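Long-range contact in putative immunoglobulin A1 protease (Bacteroides ovatus, PDB 3N6Z), which is of unproven function but may be a protease that cleaves immunoglobulin A1: residues A[269-283]-A[299-311]. Numbering follows the deposited sequence. Where two conformers were deposited one is given.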
ATOM      1  N   ALA A 269      -6.637 -11.043  -5.580  1.00  8.61           N
ATOM      2  CA  ALA A 269      -6.557 -11.274  -7.019  1.00  9.62           C
ATOM      3  C   ALA A 269      -5.528 -10.373  -7.714  1.00  8.71           C
ATOM      4  O   ALA A 269      -5.409  -9.168  -7.411  1.00 10.10           O
ATOM      5  CB  ALA A 269      -7.935 -11.048  -7.682  1.00 11.43           C
ATOM      6  N   ALA A 270      -4.817 -10.952  -8.674  1.00  9.37           N
ATOM      7  CA  ALA A 270      -3.874 -10.232  -9.519  1.00  8.86           C
ATOM      8  C   ALA A 270      -4.528  -9.923 -10.854  1.00  9.38           C
ATOM      9  O   ALA A 270      -5.021 -10.837 -11.536  1.00 11.78           O
ATOM     10  CB  ALA A 270      -2.580 -11.063  -9.726  1.00  9.18           C
ATOM     11  N   TRP A 271      -4.496  -8.665 -11.239  1.00  9.41           N
ATOM     12  CA  TRP A 271      -5.039  -8.222 -12.514  1.00  8.54           C
ATOM     13  C   TRP A 271      -4.092  -7.259 -13.203  1.00  9.85           C
ATOM     14  O   TRP A 271      -4.500  -6.463 -14.064  1.00 11.20           O
ATOM     15  CB  TRP A 271      -6.448  -7.648 -12.296  1.00  9.76           C
ATOM     16  CG  TRP A 271      -7.407  -7.719 -13.410  1.00 11.11           C
ATOM     17  CD1 TRP A 271      -7.141  -7.748 -14.748  1.00 10.32           C
ATOM     18  CD2 TRP A 271      -8.831  -7.691 -13.281  1.00 10.07           C
ATOM     19  NE1 TRP A 271      -8.325  -7.809 -15.458  1.00 11.94           N
ATOM     20  CE2 TRP A 271      -9.372  -7.759 -14.581  1.00 12.00           C
ATOM     21  CE3 TRP A 271      -9.696  -7.636 -12.191  1.00 10.71           C
ATOM     22  CZ2 TRP A 271     -10.765  -7.744 -14.820  1.00 13.19           C
ATOM     23  CZ3 TRP A 271     -11.059  -7.632 -12.415  1.00 13.54           C
ATOM     24  CH2 TRP A 271     -11.580  -7.678 -13.723  1.00 13.79           C
ATOM     25  N   SER A 272      -2.796  -7.383 -12.902  1.00 10.37           N
ATOM     26  CA  SER A 272      -1.737  -6.548 -13.466  1.00  9.73           C
ATOM     27  C   SER A 272      -0.885  -7.335 -14.460  1.00 10.35           C
ATOM     28  O   SER A 272      -0.590  -8.506 -14.239  1.00 10.51           O
ATOM     29  CB  SER A 272      -0.811  -6.060 -12.347  1.00 10.83           C
ATOM     30  OG  SER A 272      -1.505  -5.267 -11.419  1.00 10.91           O
ATOM     31  N   ASN A 273      -0.403  -6.663 -15.507  1.00 10.23           N
ATOM     32  CA  ASN A 273       0.699  -7.188 -16.302  1.00 10.02           C
ATOM     33  C   ASN A 273       2.005  -7.075 -15.503  1.00 10.37           C
ATOM     34  O   ASN A 273       2.230  -6.058 -14.827  1.00 11.79           O
ATOM     35  CB  ASN A 273       0.818  -6.414 -17.612  1.00 11.61           C
ATOM     36  CG  ASN A 273      -0.404  -6.574 -18.496  1.00 14.58           C
ATOM     37  OD1 ASN A 273      -0.994  -7.655 -18.550  1.00 14.83           O
ATOM     38  ND2 ASN A 273      -0.777  -5.510 -19.214  1.00 18.56           N
ATOM     39  N   LEU A 274       2.825  -8.130 -15.557  1.00  9.94           N
ATOM     40  CA  LEU A 274       3.979  -8.298 -14.679  1.00  9.40           C
ATOM     41  C   LEU A 274       5.215  -8.528 -15.529  1.00 10.70           C
ATOM     42  O   LEU A 274       5.222  -9.436 -16.386  1.00 11.94           O
ATOM     43  CB  LEU A 274       3.771  -9.490 -13.747  1.00 10.44           C
ATOM     44  CG  LEU A 274       2.464  -9.573 -12.970  1.00 10.06           C
ATOM     45  CD1 LEU A 274       2.449 -10.839 -12.105  1.00 12.81           C
ATOM     46  CD2 LEU A 274       2.303  -8.345 -12.058  1.00  9.57           C
ATOM     47  N   THR A 275       6.250  -7.719 -15.282  1.00  9.95           N
ATOM     48  CA  THR A 275       7.468  -7.725 -16.084  1.00 11.14           C
ATOM     49  C   THR A 275       8.733  -7.728 -15.240  1.00 11.11           C
ATOM     50  O   THR A 275       8.964  -6.817 -14.456  1.00 11.91           O
ATOM     51  CB  THR A 275       7.491  -6.526 -17.035  1.00 11.61           C
ATOM     52  OG1 THR A 275       6.289  -6.510 -17.803  1.00 11.56           O
ATOM     53  CG2 THR A 275       8.741  -6.548 -17.936  1.00 13.49           C
ATOM     54  N   GLY A 276       9.554  -8.767 -15.390  1.00 11.08           N
ATOM     55  CA  GLY A 276      10.923  -8.788 -14.857  1.00 10.89           C
ATOM     56  C   GLY A 276      11.839  -8.524 -16.027  1.00 12.82           C
ATOM     57  O   GLY A 276      11.832  -9.285 -16.986  1.00 14.91           O
ATOM     58  N   VAL A 277      12.631  -7.452 -15.964  1.00 12.43           N
ATOM     59  CA  VAL A 277      13.462  -7.072 -17.110  1.00 13.72           C
ATOM     60  C   VAL A 277      14.650  -8.023 -17.291  1.00 14.12           C
ATOM     61  O   VAL A 277      14.799  -8.626 -18.353  1.00 16.15           O
ATOM     62  CB  VAL A 277      13.897  -5.608 -17.026  1.00 13.76           C
ATOM     63  CG1 VAL A 277      14.780  -5.266 -18.238  1.00 15.90           C
ATOM     64  CG2 VAL A 277      12.662  -4.698 -16.980  1.00 16.59           C
ATOM     65  N   ASP A 278      15.470  -8.173 -16.265  1.00 13.84           N
ATOM     66  CA  ASP A 278      16.608  -9.085 -16.326  1.00 12.70           C
ATOM     67  C   ASP A 278      16.150 -10.536 -16.380  1.00 13.48           C
ATOM     68  O   ASP A 278      15.177 -10.909 -15.730  1.00 13.87           O
ATOM     69  CB  ASP A 278      17.496  -8.884 -15.113  1.00 13.64           C
ATOM     70  CG  ASP A 278      18.856  -9.478 -15.274  1.00 14.41           C
ATOM     71  OD1 ASP A 278      19.056 -10.664 -14.925  1.00 15.86           O
ATOM     72  OD2 ASP A 278      19.761  -8.733 -15.691  1.00 20.99           O
ATOM     73  N   ALA A 279      16.901 -11.365 -17.110  1.00 15.01           N
ATOM     74  CA  ALA A 279      16.617 -12.803 -17.214  1.00 14.41           C
ATOM     75  C   ALA A 279      16.621 -13.552 -15.875  1.00 15.68           C
ATOM     76  O   ALA A 279      16.001 -14.606 -15.768  1.00 16.29           O
ATOM     77  CB  ALA A 279      17.633 -13.451 -18.140  1.00 16.63           C
ATOM     78  N   SER A 280      17.312 -13.027 -14.862  1.00 13.77           N
ATOM     79  CA  SER A 280      17.387 -13.649 -13.544  1.00 13.81           C
ATOM     80  C   SER A 280      16.150 -13.343 -12.704  1.00 13.16           C
ATOM     81  O   SER A 280      16.052 -13.818 -11.567  1.00 14.24           O
ATOM     82  CB  SER A 280      18.626 -13.165 -12.801  1.00 15.16           C
ATOM     83  OG  SER A 280      18.510 -11.792 -12.494  1.00 16.58           O
ATOM     84  N   SER A 281      15.246 -12.510 -13.225  1.00 12.03           N
ATOM     85  CA  SER A 281      14.025 -12.157 -12.508  1.00 12.35           C
ATOM     86  C   SER A 281      13.095 -13.355 -12.308  1.00 11.61           C
ATOM     87  O   SER A 281      13.146 -14.346 -13.032  1.00 12.76           O
ATOM     88  CB  SER A 281      13.275 -11.049 -13.245  1.00 11.36           C
ATOM     89  OG  SER A 281      14.053  -9.868 -13.382  1.00 12.21           O
ATOM     90  N   THR A 282      12.255 -13.247 -11.284  1.00 11.30           N
ATOM     91  CA  THR A 282      11.187 -14.221 -11.032  1.00  9.29           C
ATOM     92  C   THR A 282       9.865 -13.459 -11.034  1.00 10.23           C
ATOM     93  O   THR A 282       9.762 -12.376 -10.464  1.00 12.57           O
ATOM     94  CB  THR A 282      11.408 -15.016  -9.734  1.00 11.18           C
ATOM     95  OG1 THR A 282      11.533 -14.114  -8.631  1.00 12.61           O
ATOM     96  CG2 THR A 282      12.673 -15.864  -9.849  1.00 12.39           C
ATOM     97  N   VAL A 283       8.865 -14.033 -11.690  1.00  9.45           N
ATOM     98  CA  VAL A 283       7.546 -13.440 -11.804  1.00  9.45           C
ATOM     99  C   VAL A 283       6.490 -14.428 -11.366  1.00  9.47           C
ATOM    100  O   VAL A 283       6.387 -15.524 -11.930  1.00 11.22           O
ATOM    101  CB  VAL A 283       7.298 -12.936 -13.226  1.00 10.57           C
ATOM    102  CG1 VAL A 283       5.872 -12.392 -13.359  1.00 14.77           C
ATOM    103  CG2 VAL A 283       8.342 -11.890 -13.630  1.00 13.34           C
ATOM    104  N   CYS A 299      -6.809 -17.321  -3.944  1.00  9.49           N
ATOM    105  CA  CYS A 299      -5.996 -16.358  -4.669  1.00  9.23           C
ATOM    106  C   CYS A 299      -6.148 -16.596  -6.163  1.00  7.77           C
ATOM    107  O   CYS A 299      -5.925 -17.736  -6.646  1.00  9.13           O
ATOM    108  CB  CYS A 299      -4.531 -16.470  -4.270  1.00  9.47           C
ATOM    109  SG  CYS A 299      -4.191 -15.886  -2.565  1.00  9.37           S
ATOM    110  N   TYR A 300      -6.524 -15.544  -6.894  1.00  8.41           N
ATOM    111  CA  TYR A 300      -6.876 -15.597  -8.304  1.00  8.87           C
ATOM    112  C   TYR A 300      -6.031 -14.666  -9.126  1.00  8.70           C
ATOM    113  O   TYR A 300      -5.422 -13.714  -8.602  1.00  8.87           O
ATOM    114  CB  TYR A 300      -8.389 -15.293  -8.511  1.00  8.87           C
ATOM    115  CG  TYR A 300      -9.219 -16.169  -7.599  1.00  8.87           C
ATOM    116  CD1 TYR A 300      -9.339 -17.533  -7.850  1.00  8.99           C
ATOM    117  CD2 TYR A 300      -9.797 -15.656  -6.449  1.00  9.07           C
ATOM    118  CE1 TYR A 300      -9.994 -18.366  -6.957  1.00  9.71           C
ATOM    119  CE2 TYR A 300     -10.462 -16.480  -5.528  1.00  9.19           C
ATOM    120  CZ  TYR A 300     -10.567 -17.847  -5.802  1.00  9.40           C
ATOM    121  OH  TYR A 300     -11.185 -18.664  -4.908  1.00 10.06           O
ATOM    122  N   ALA A 301      -6.024 -14.895 -10.429  1.00  9.28           N
ATOM    123  CA  ALA A 301      -5.375 -14.001 -11.371  1.00 10.30           C
ATOM    124  C   ALA A 301      -6.199 -13.931 -12.628  1.00  8.97           C
ATOM    125  O   ALA A 301      -6.730 -14.950 -13.095  1.00 10.48           O
ATOM    126  CB  ALA A 301      -3.934 -14.450 -11.706  1.00  9.74           C
ATOM    127  N   CYS A 302      -6.333 -12.753 -13.227  1.00 10.04           N
ATOM    128  CA  CYS A 302      -7.053 -12.694 -14.494  0.70 11.18           C
ATOM    129  C   CYS A 302      -6.288 -13.464 -15.563  1.00 10.95           C
ATOM    130  O   CYS A 302      -5.074 -13.360 -15.698  1.00 11.22           O
ATOM    131  CB  CYS A 302      -7.319 -11.278 -14.969  0.70 11.21           C
ATOM    132  SG  CYS A 302      -8.611 -11.232 -16.277  0.70 12.36           S
ATOM    133  N   GLU A 303      -7.046 -14.245 -16.337  1.00 10.57           N
ATOM    134  CA  GLU A 303      -6.501 -15.120 -17.371  1.00 12.28           C
ATOM    135  C   GLU A 303      -5.764 -14.335 -18.459  1.00 14.51           C
ATOM    136  O   GLU A 303      -4.925 -14.899 -19.156  1.00 18.27           O
ATOM    137  CB  GLU A 303      -7.629 -15.952 -17.993  1.00 14.57           C
ATOM    138  CG  GLU A 303      -8.612 -15.141 -18.789  1.00 17.41           C
ATOM    139  CD  GLU A 303      -9.875 -15.884 -19.203  1.00 21.11           C
ATOM    140  OE1 GLU A 303      -9.927 -17.115 -19.002  1.00 22.48           O
ATOM    141  OE2 GLU A 303     -10.779 -15.195 -19.769  1.00 20.77           O
ATOM    142  N   SER A 304      -6.064 -13.043 -18.592  1.00 14.38           N
ATOM    143  CA  SER A 304      -5.491 -12.244 -19.672  1.00 18.12           C
ATOM    144  C   SER A 304      -4.268 -11.410 -19.293  1.00 16.21           C
ATOM    145  O   SER A 304      -3.740 -10.716 -20.159  1.00 17.60           O
ATOM    146  CB  SER A 304      -6.563 -11.333 -20.235  1.00 20.77           C
ATOM    147  OG  SER A 304      -6.968 -10.379 -19.275  1.00 24.60           O
ATOM    148  N   ILE A 305      -3.796 -11.496 -18.036  1.00 13.36           N
ATOM    149  CA  ILE A 305      -2.585 -10.739 -17.702  1.00 12.88           C
ATOM    150  C   ILE A 305      -1.400 -11.314 -18.476  1.00 13.97           C
ATOM    151  O   ILE A 305      -1.354 -12.517 -18.794  1.00 15.54           O
ATOM    152  CB  ILE A 305      -2.319 -10.619 -16.173  1.00 12.87           C
ATOM    153  CG1 ILE A 305      -1.939 -11.956 -15.535  1.00 13.70           C
ATOM    154  CG2 ILE A 305      -3.516  -9.952 -15.483  1.00 13.14           C
ATOM    155  CD1 ILE A 305      -1.632 -11.839 -14.012  1.00 13.65           C
ATOM    156  N   VAL A 306      -0.440 -10.434 -18.762  1.00 13.77           N
ATOM    157  CA  VAL A 306       0.772 -10.812 -19.513  1.00 15.14           C
ATOM    158  C   VAL A 306       1.955 -10.810 -18.537  1.00 12.49           C
ATOM    159  O   VAL A 306       2.197  -9.816 -17.845  1.00 11.99           O
ATOM    160  CB  VAL A 306       1.007  -9.832 -20.679  1.00 15.48           C
ATOM    161  CG1 VAL A 306       2.300 -10.153 -21.421  1.00 18.08           C
ATOM    162  CG2 VAL A 306      -0.199  -9.847 -21.635  1.00 20.57           C
ATOM    163  N   LEU A 307       2.668 -11.934 -18.504  1.00 13.78           N
ATOM    164  CA  LEU A 307       3.852 -12.133 -17.668  0.50 12.64           C
ATOM    165  C   LEU A 307       5.048 -12.234 -18.619  1.00 13.44           C
ATOM    166  O   LEU A 307       5.037 -13.018 -19.573  1.00 15.04           O
ATOM    167  CB  LEU A 307       3.759 -13.385 -16.773  0.50 13.90           C
ATOM    168  CG  LEU A 307       3.128 -13.258 -15.374  0.50 12.08           C
ATOM    169  CD1 LEU A 307       1.664 -12.823 -15.463  0.50 14.02           C
ATOM    170  CD2 LEU A 307       3.278 -14.584 -14.593  0.50 13.48           C
ATOM    171  N   LYS A 308       6.085 -11.455 -18.323  1.00 12.61           N
ATOM    172  CA  LYS A 308       7.308 -11.409 -19.135  1.00 13.06           C
ATOM    173  C   LYS A 308       8.554 -11.420 -18.274  1.00 13.44           C
ATOM    174  O   LYS A 308       8.612 -10.758 -17.233  1.00 12.96           O
ATOM    175  CB  LYS A 308       7.335 -10.182 -20.047  1.00 14.52           C
ATOM    176  CG  LYS A 308       6.341 -10.225 -21.193  1.00 20.73           C
ATOM    177  CD  LYS A 308       6.506  -9.038 -22.105  1.00 25.81           C
ATOM    178  CE  LYS A 308       5.611  -9.141 -23.328  1.00 28.69           C
ATOM    179  NZ  LYS A 308       5.843  -7.982 -24.268  1.00 32.69           N
ATOM    180  N   VAL A 309       9.553 -12.183 -18.719  1.00 14.17           N
ATOM    181  CA  VAL A 309      10.894 -12.155 -18.156  1.00 14.31           C
ATOM    182  C   VAL A 309      11.843 -12.011 -19.339  1.00 16.26           C
ATOM    183  O   VAL A 309      11.795 -12.829 -20.273  1.00 17.19           O
ATOM    184  CB  VAL A 309      11.225 -13.408 -17.327  1.00 15.68           C
ATOM    185  CG1 VAL A 309      12.738 -13.415 -16.920  1.00 17.01           C
ATOM    186  CG2 VAL A 309      10.349 -13.454 -16.089  1.00 16.96           C
ATOM    187  N   ASN A 310      12.691 -10.989 -19.316  1.00 16.00           N
ATOM    188  CA  ASN A 310      13.648 -10.741 -20.416  1.00 18.31           C
ATOM    189  C   ASN A 310      12.962 -10.708 -21.781  1.00 20.57           C
ATOM    190  O   ASN A 310      13.427 -11.329 -22.740  1.00 21.21           O
ATOM    191  CB  ASN A 310      14.785 -11.762 -20.338  1.00 20.61           C
ATOM    192  CG  ASN A 310      15.921 -11.455 -21.300  1.00 23.94           C
ATOM    193  OD1 ASN A 310      16.174 -10.286 -21.638  1.00 25.36           O
ATOM    194  ND2 ASN A 310      16.591 -12.499 -21.751  1.00 27.19           N
ATOM    195  N   GLU A 311      11.832 -10.008 -21.816  1.00 21.83           N
ATOM    196  CA  GLU A 311      10.992  -9.811 -23.016  1.00 25.60           C
ATOM    197  C   GLU A 311      10.282 -11.067 -23.561  1.00 25.79           C
ATOM    198  O   GLU A 311       9.572 -10.980 -24.558  1.00 31.14           O
ATOM    199  CB  GLU A 311      11.780  -9.074 -24.123  1.00 28.56           C
ATOM    200  CG  GLU A 311      12.335  -7.741 -23.655  1.00 35.17           C
ATOM    201  CD  GLU A 311      13.026  -6.925 -24.744  1.00 43.04           C
ATOM    202  OE1 GLU A 311      13.497  -7.510 -25.744  1.00 47.02           O
ATOM    203  OE2 GLU A 311      13.106  -5.684 -24.585  1.00 48.15           O
TER
HETATM  204  O   HOH W   1       4.193  -8.148 -19.028  1.00 15.59           O
HETATM  205  O   HOH W   2      10.770  -8.512 -19.708  1.00 18.55           O
HETATM  206  O   HOH W   3      15.668  -7.737 -20.726  1.00 35.16           O
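Val-306 O is gripped twice: Leu-274 N donates to it at 2.9 Å, and so does a water shared with Thr-275 OG1. The same residue's N-H is taken by a side chain, Val-306 N giving to Asn-273 OD1 at 2.8 Å. With its CG beside the backbone N (chi1 -64°), Asn-273 suits this place because its short side chain carries a carbonyl oxygen just far enough out to take the N-H that Ser-272 O does not. The parallel ladder continues through Lys-308 N to Leu-274 O and Gly-276 N to Lys-308 O. Strands 274-276 and 307-309 belong to successive coils of a parallel beta-helix-like solenoid; a second ladder, offset by two residues, joins strands 268-270 and 299-302. In the bend between the ladders Ile-305 lays CB 3.3 Å from Ser-272 O, a buried carbonyl without a polar partner. Trp-271 spreads its five-membered ring under Cys-302 CB, 3.7 Å from the centroid, and also touches Leu-337 of helix 334-344. With an alanine here the indole is gone, and Cys-302 and Leu-337 would probably face a gap. In strand 274-276, Gly-276 suits its place because any CB would strike Ser-281 CB; Val-283 CG2 packs 3.5 Å from Val-309 CG2, the branched chains alongside one another, oppositely directed.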